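Local coordinates for protein acyl-coenzyme A oxidase (PDB 5K3H) that catalyses the FAD-dependent, oxygen-consuming first step of peroxisomal beta-oxidation, desaturating acyl-CoA to (2E)-enoyl-CoA with release of hydrogen peroxide, at residues Gly147-Thr152 with Tyr199-Ala204; Leu186-Gly191 with Asn250-Phe255. All coordinates share one frame; numbering follows the deposited sequence.

Interaction 1 of 2, residues Gly147-Thr152 with Tyr199-Ala204; sequences GTYAQT and YAVVVA
Tyr-149 sets its CG anti to the backbone N (chi1 -172°), which brings the phenol ring obliquely across Val-201 and Val-203 of the neighbouring parallel strand. The ring meets them with different atoms: CE1 lies 3.8 Å from Val-201 CG1, while the hydroxyl end reaches Val-203, whose CG2 is 3.4 Å from Tyr-149 OH. Val-203 can offer that methyl because its CG1 stands anti to the backbone N (chi1 -177°), leaving CG2 beside the N. Gln-151, its chain extended, runs alongside Val-203 and brings NE2 to the edge of the Tyr-149 ring, in its plane. On the other face of the sheet two alanines meet branched neighbours: Ala-150 CB sits 4.0 Å from Val-202 CG2, and Thr-148 CG2 rests on Ala-200 CB.

Between the two faces the backbone bonds alternate as in a parallel pair. Val-201 N donates to Thr-148 O (3.0 Å), Ala-150 N to Val-201 O (2.8 Å, nearly straight at 170°), and Val-203 N to Ala-150 O (3.0 Å). Helix 114-127 and strand 211-221 add Met-119, Ala-123 and Thr-217 around Tyr-149. Since Tyr-149 to Thr-152 bind FAD, the bonded ladder and the Val-201 and Val-203 contacts imply that this part of the cofactor site is carried by the beta-domain core.

Interaction 2 of 2, residues Leu186-Gly191 with Asn250-Phe255; sequences LKWWPG and NGFLGF
Lys-187 and Leu-253 form an antiparallel hydrogen-bonded pair, with Lys-187 N giving to Leu-253 O (2.9 Å) and Leu-253 N to Lys-187 O (3.0 Å), both bonds bent to about 140°. Beyond this short ladder the segment 186-191 turns out of regular strand geometry at Trp-189, whose phi is positive, yet the two chains stay joined: Trp-189 N donates to Gly-251 O, and Gly-251 N to Pro-190 O at 3.1 Å.

Asn-250 reinforces the turn with its side chain. Its CG, anti to the carbonyl carbon (chi1 -62°), carries the amide to Trp-189 O, which accepts from ND2 at 2.8 Å; the acceptor lies in the amide plane, whereas the donor stands above the carbonyl plane. The same ND2 comes to the edge of the Trp-189 ring, 3.8 Å from CE3, and OD1 is held by Lys-242. On the face opposite Lys-187 and Leu-253, Trp-188 CE3 presses on Phe-252 CB (3.4 Å). The six-membered ring of Trp-188 and the Phe-252 ring are turned only 22° apart but displaced, with centroids 5.7 Å apart, so they hardly overlap. Leu-186 lays CD2 against the backbone at Gly-254.

The second subunit covers this aromatic side: His-412 of that chain meets both tryptophan rings, and its Phe-641 packs edge-to-face on Phe-252. With backbone and amide bonds fixing the turn that leads to FAD-binding Gly-191, the contact joins a small antiparallel sheet to the dimer interface.

Overall arrangement
Interactions 1 and 2 lie in one beta region with centres about 8 Å apart, and 186-191 is the piece that bridges them. Thr-148 OG1, next to FAD-binding Tyr-149, and O of FAD-binding Gly-191 are 2.6 Å apart in a probable hydrogen bond; Thr-152 OG1 and Trp-188 O form a second of the same length. Lys-187 NZ reaches the carbonyls of Val-203 (2.9 Å from its O) and Gln-151, and makes a salt bridge with Glu-153, so one ammonium group links strand 199-208 to the chain at 151-153. In the holoenzyme FAD is shared between the dimer partners: interaction 1 touches no other chain, whereas interaction 2 meets the second subunit, including its Gly-411, probably an FAD-binding position.

Interaction 1 of 2, residues Gly147-Thr152 with Tyr199-Ala204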
loop_
_atom_site.group_PDB
_atom_site.type_symbol
_atom_site.label_atom_id
_atom_site.label_comp_id
_atom_site.label_asym_id
_atom_site.label_seq_id
_atom_site.Cartn_x
_atom_site.Cartn_y
_atom_site.Cartn_z
ATOM N N GLY B 147 27.736 -3.497 -14.822
ATOM C CA GLY B 147 26.798 -3.692 -15.899
ATOM C C GLY B 147 25.381 -3.826 -15.380
ATOM O O GLY B 147 25.133 -4.041 -14.192
ATOM N N THR B 148 24.448 -3.673 -16.312
ATOM C CA THR B 148 23.034 -3.889 -16.065
ATOM C C THR B 148 22.444 -4.483 -17.340
ATOM O O THR B 148 23.156 -4.753 -18.312
ATOM C CB THR B 148 22.361 -2.574 -15.625
ATOM O OG1 THR B 148 20.971 -2.789 -15.344
ATOM C CG2 THR B 148 22.508 -1.505 -16.708
ATOM N N TYR B 149 21.133 -4.692 -17.329
ATOM C CA TYR B 149 20.414 -5.272 -18.454
ATOM C C TYR B 149 19.359 -4.256 -18.876
ATOM O O TYR B 149 18.544 -3.826 -18.057
ATOM C CB TYR B 149 19.796 -6.607 -18.039
ATOM C CG TYR B 149 19.180 -7.401 -19.157
ATOM C CD1 TYR B 149 19.955 -8.259 -19.908
ATOM C CD2 TYR B 149 17.832 -7.318 -19.450
ATOM C CE1 TYR B 149 19.417 -9.005 -20.933
ATOM C CE2 TYR B 149 17.281 -8.070 -20.491
ATOM C CZ TYR B 149 18.089 -8.908 -21.221
ATOM O OH TYR B 149 17.583 -9.660 -22.251
ATOM N N ALA B 150 19.396 -3.833 -20.131
ATOM C CA ALA B 150 18.608 -2.681 -20.577
ATOM C C ALA B 150 17.621 -3.153 -21.628
ATOM O O ALA B 150 17.979 -3.311 -22.798
ATOM C CB ALA B 150 19.512 -1.569 -21.112
ATOM N N GLN B 151 16.383 -3.397 -21.205
ATOM C CA GLN B 151 15.350 -3.873 -22.120
ATOM C C GLN B 151 14.184 -2.903 -22.234
ATOM O O GLN B 151 13.855 -2.453 -23.340
ATOM C CB GLN B 151 14.872 -5.264 -21.677
ATOM C CG GLN B 151 13.774 -5.833 -22.528
ATOM C CD GLN B 151 13.376 -7.210 -22.055
ATOM O OE1 GLN B 151 12.208 -7.468 -21.736
ATOM N NE2 GLN B 151 14.358 -8.119 -22.010
ATOM N N THR B 152 13.552 -2.561 -21.121
ATOM C CA THR B 152 12.304 -1.832 -21.194
ATOM C C THR B 152 12.532 -0.409 -21.689
ATOM O O THR B 152 13.554 0.228 -21.415
ATOM C CB THR B 152 11.625 -1.816 -19.832
ATOM O OG1 THR B 152 12.425 -1.057 -18.934
ATOM C CG2 THR B 152 11.450 -3.239 -19.297
ATOM N N TYR B 199 28.766 -0.486 -18.545
ATOM C CA TYR B 199 28.363 -1.392 -19.613
ATOM C C TYR B 199 26.894 -1.757 -19.436
ATOM O O TYR B 199 26.324 -1.597 -18.353
ATOM C CB TYR B 199 29.242 -2.657 -19.626
ATOM C CG TYR B 199 30.621 -2.416 -20.213
ATOM C CD1 TYR B 199 31.587 -1.679 -19.508
ATOM C CD2 TYR B 199 30.980 -2.962 -21.444
ATOM C CE1 TYR B 199 32.847 -1.443 -20.038
ATOM C CE2 TYR B 199 32.234 -2.741 -21.976
ATOM C CZ TYR B 199 33.170 -1.983 -21.267
ATOM O OH TYR B 199 34.430 -1.772 -21.793
ATOM N N ALA B 200 26.272 -2.226 -20.519
ATOM C CA ALA B 200 24.953 -2.845 -20.410
ATOM C C ALA B 200 24.771 -3.890 -21.497
ATOM O O ALA B 200 25.284 -3.748 -22.606
ATOM C CB ALA B 200 23.828 -1.807 -20.509
ATOM N N VAL B 201 24.027 -4.940 -21.186
ATOM C CA VAL B 201 23.484 -5.793 -22.236
ATOM C C VAL B 201 22.166 -5.152 -22.668
ATOM O O VAL B 201 21.244 -4.996 -21.861
ATOM C CB VAL B 201 23.282 -7.238 -21.751
ATOM C CG1 VAL B 201 22.612 -8.078 -22.839
ATOM C CG2 VAL B 201 24.610 -7.875 -21.296
ATOM N N VAL B 202 22.064 -4.786 -23.939
ATOM C CA VAL B 202 20.965 -3.969 -24.442
ATOM C C VAL B 202 20.144 -4.803 -25.413
ATOM O O VAL B 202 20.702 -5.515 -26.261
ATOM C CB VAL B 202 21.495 -2.693 -25.113
ATOM C CG1 VAL B 202 20.366 -1.899 -25.769
ATOM C CG2 VAL B 202 22.223 -1.850 -24.085
ATOM N N VAL B 203 18.818 -4.742 -25.271
ATOM C CA VAL B 203 17.903 -5.447 -26.161
ATOM C C VAL B 203 17.415 -4.475 -27.226
ATOM O O VAL B 203 17.002 -3.353 -26.915
ATOM C CB VAL B 203 16.736 -6.073 -25.383
ATOM C CG1 VAL B 203 15.849 -6.843 -26.324
ATOM C CG2 VAL B 203 17.268 -7.001 -24.311
ATOM N N ALA B 204 17.473 -4.907 -28.484
ATOM C CA ALA B 204 17.150 -4.066 -29.626
ATOM C C ALA B 204 16.726 -4.959 -30.785
ATOM O O ALA B 204 17.165 -6.106 -30.893
ATOM C CB ALA B 204 18.346 -3.193 -30.032
#

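Interaction 2 of 2, residues Leu186-Gly191 with Asn250-Phe255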
loop_
_atom_site.group_PDB
_atom_site.type_symbol
_atom_site.label_atom_id
_atom_site.label_comp_id
_atom_site.label_asym_id
_atom_site.label_seq_id
_atom_site.Cartn_x
_atom_site.Cartn_y
_atom_site.Cartn_z
ATOM N N LEU B 186 13.586 5.453 -25.802
ATOM C CA LEU B 186 14.584 5.447 -24.751
ATOM C C LEU B 186 14.464 4.168 -23.951
ATOM O O LEU B 186 13.354 3.732 -23.646
ATOM C CB LEU B 186 14.387 6.637 -23.815
ATOM C CG LEU B 186 14.762 8.044 -24.273
ATOM C CD1 LEU B 186 14.103 9.081 -23.380
ATOM C CD2 LEU B 186 16.302 8.244 -24.347
ATOM N N LYS B 187 15.593 3.531 -23.659
ATOM C CA LYS B 187 15.584 2.589 -22.555
ATOM C C LYS B 187 15.225 3.369 -21.298
ATOM O O LYS B 187 15.664 4.508 -21.124
ATOM C CB LYS B 187 16.940 1.886 -22.411
ATOM C CG LYS B 187 17.337 1.036 -23.617
ATOM C CD LYS B 187 16.149 0.221 -24.061
ATOM C CE LYS B 187 16.499 -0.881 -25.051
ATOM N NZ LYS B 187 15.273 -1.645 -25.422
ATOM N N TRP B 188 14.362 2.787 -20.454
ATOM C CA TRP B 188 13.782 3.499 -19.308
ATOM C C TRP B 188 13.391 2.454 -18.284
ATOM O O TRP B 188 12.707 1.495 -18.649
ATOM C CB TRP B 188 12.569 4.342 -19.718
ATOM C CG TRP B 188 12.161 5.407 -18.704
ATOM C CD1 TRP B 188 11.465 5.221 -17.536
ATOM C CD2 TRP B 188 12.426 6.816 -18.785
ATOM N NE1 TRP B 188 11.297 6.425 -16.881
ATOM C CE2 TRP B 188 11.875 7.418 -17.632
ATOM C CE3 TRP B 188 13.074 7.629 -19.723
ATOM C CZ2 TRP B 188 11.955 8.782 -17.394
ATOM C CZ3 TRP B 188 13.159 8.993 -19.473
ATOM C CH2 TRP B 188 12.605 9.551 -18.315
ATOM N N TRP B 189 13.917 2.586 -17.032
ATOM C CA TRP B 189 13.759 1.730 -15.840
ATOM C C TRP B 189 14.873 0.719 -15.524
ATOM O O TRP B 189 14.880 0.225 -14.386
ATOM C CB TRP B 189 12.417 0.959 -15.860
ATOM C CG TRP B 189 11.298 1.816 -15.364
ATOM C CD1 TRP B 189 10.299 2.379 -16.104
ATOM C CD2 TRP B 189 11.103 2.262 -14.013
ATOM N NE1 TRP B 189 9.493 3.136 -15.295
ATOM C CE2 TRP B 189 9.966 3.081 -14.008
ATOM C CE3 TRP B 189 11.785 2.036 -12.807
ATOM C CZ2 TRP B 189 9.497 3.690 -12.854
ATOM C CZ3 TRP B 189 11.309 2.633 -11.651
ATOM C CH2 TRP B 189 10.177 3.454 -11.682
ATOM N N PRO B 190 15.806 0.359 -16.426
ATOM C CA PRO B 190 16.877 -0.574 -16.021
ATOM C C PRO B 190 17.628 -0.094 -14.792
ATOM O O PRO B 190 18.084 1.050 -14.725
ATOM C CB PRO B 190 17.790 -0.620 -17.246
ATOM C CG PRO B 190 16.878 -0.374 -18.388
ATOM C CD PRO B 190 15.884 0.623 -17.879
ATOM N N GLY B 191 17.726 -0.974 -13.799
ATOM C CA GLY B 191 18.341 -0.598 -12.540
ATOM C C GLY B 191 19.829 -0.364 -12.710
ATOM O O GLY B 191 20.482 -0.988 -13.551
ATOM N N ASN B 250 17.923 3.904 -11.248
ATOM C CA ASN B 250 17.265 3.495 -12.476
ATOM C C ASN B 250 17.437 4.566 -13.536
ATOM O O ASN B 250 17.289 5.754 -13.252
ATOM C CB ASN B 250 15.791 3.226 -12.201
ATOM C CG ASN B 250 15.586 2.110 -11.216
ATOM O OD1 ASN B 250 15.739 2.283 -10.018
ATOM N ND2 ASN B 250 15.235 0.944 -11.728
ATOM N N GLY B 251 17.718 4.147 -14.774
ATOM C CA GLY B 251 18.183 5.073 -15.781
ATOM C C GLY B 251 17.422 5.050 -17.093
ATOM O O GLY B 251 16.724 4.099 -17.425
ATOM N N PHE B 252 17.627 6.120 -17.860
ATOM C CA PHE B 252 17.280 6.191 -19.273
ATOM C C PHE B 252 18.537 6.122 -20.134
ATOM O O PHE B 252 19.643 6.429 -19.681
ATOM C CB PHE B 252 16.498 7.472 -19.615
ATOM C CG PHE B 252 17.231 8.760 -19.314
ATOM C CD1 PHE B 252 18.146 9.292 -20.211
ATOM C CD2 PHE B 252 16.962 9.472 -18.145
ATOM C CE1 PHE B 252 18.802 10.498 -19.933
ATOM C CE2 PHE B 252 17.621 10.675 -17.867
ATOM C CZ PHE B 252 18.534 11.183 -18.761
ATOM N N LEU B 253 18.349 5.709 -21.393
ATOM C CA LEU B 253 19.451 5.499 -22.320
ATOM C C LEU B 253 18.975 5.667 -23.749
ATOM O O LEU B 253 18.050 4.965 -24.180
ATOM C CB LEU B 253 20.054 4.102 -22.152
ATOM C CG LEU B 253 21.092 3.589 -23.157
ATOM C CD1 LEU B 253 22.356 4.446 -23.161
ATOM C CD2 LEU B 253 21.419 2.130 -22.869
ATOM N N GLY B 254 19.649 6.548 -24.487
ATOM C CA GLY B 254 19.379 6.728 -25.899
ATOM C C GLY B 254 20.660 6.674 -26.705
ATOM O O GLY B 254 21.734 7.036 -26.228
ATOM N N PHE B 255 20.538 6.184 -27.933
ATOM C CA PHE B 255 21.653 6.051 -28.863
ATOM C C PHE B 255 21.405 6.944 -30.069
ATOM O O PHE B 255 20.293 6.948 -30.626
ATOM C CB PHE B 255 21.805 4.619 -29.353
ATOM C CG PHE B 255 21.880 3.611 -28.260
ATOM C CD1 PHE B 255 23.079 3.388 -27.583
ATOM C CD2 PHE B 255 20.750 2.876 -27.908
ATOM C CE1 PHE B 255 23.160 2.452 -26.568
ATOM C CE2 PHE B 255 20.810 1.932 -26.889
ATOM C CZ PHE B 255 22.016 1.716 -26.217
#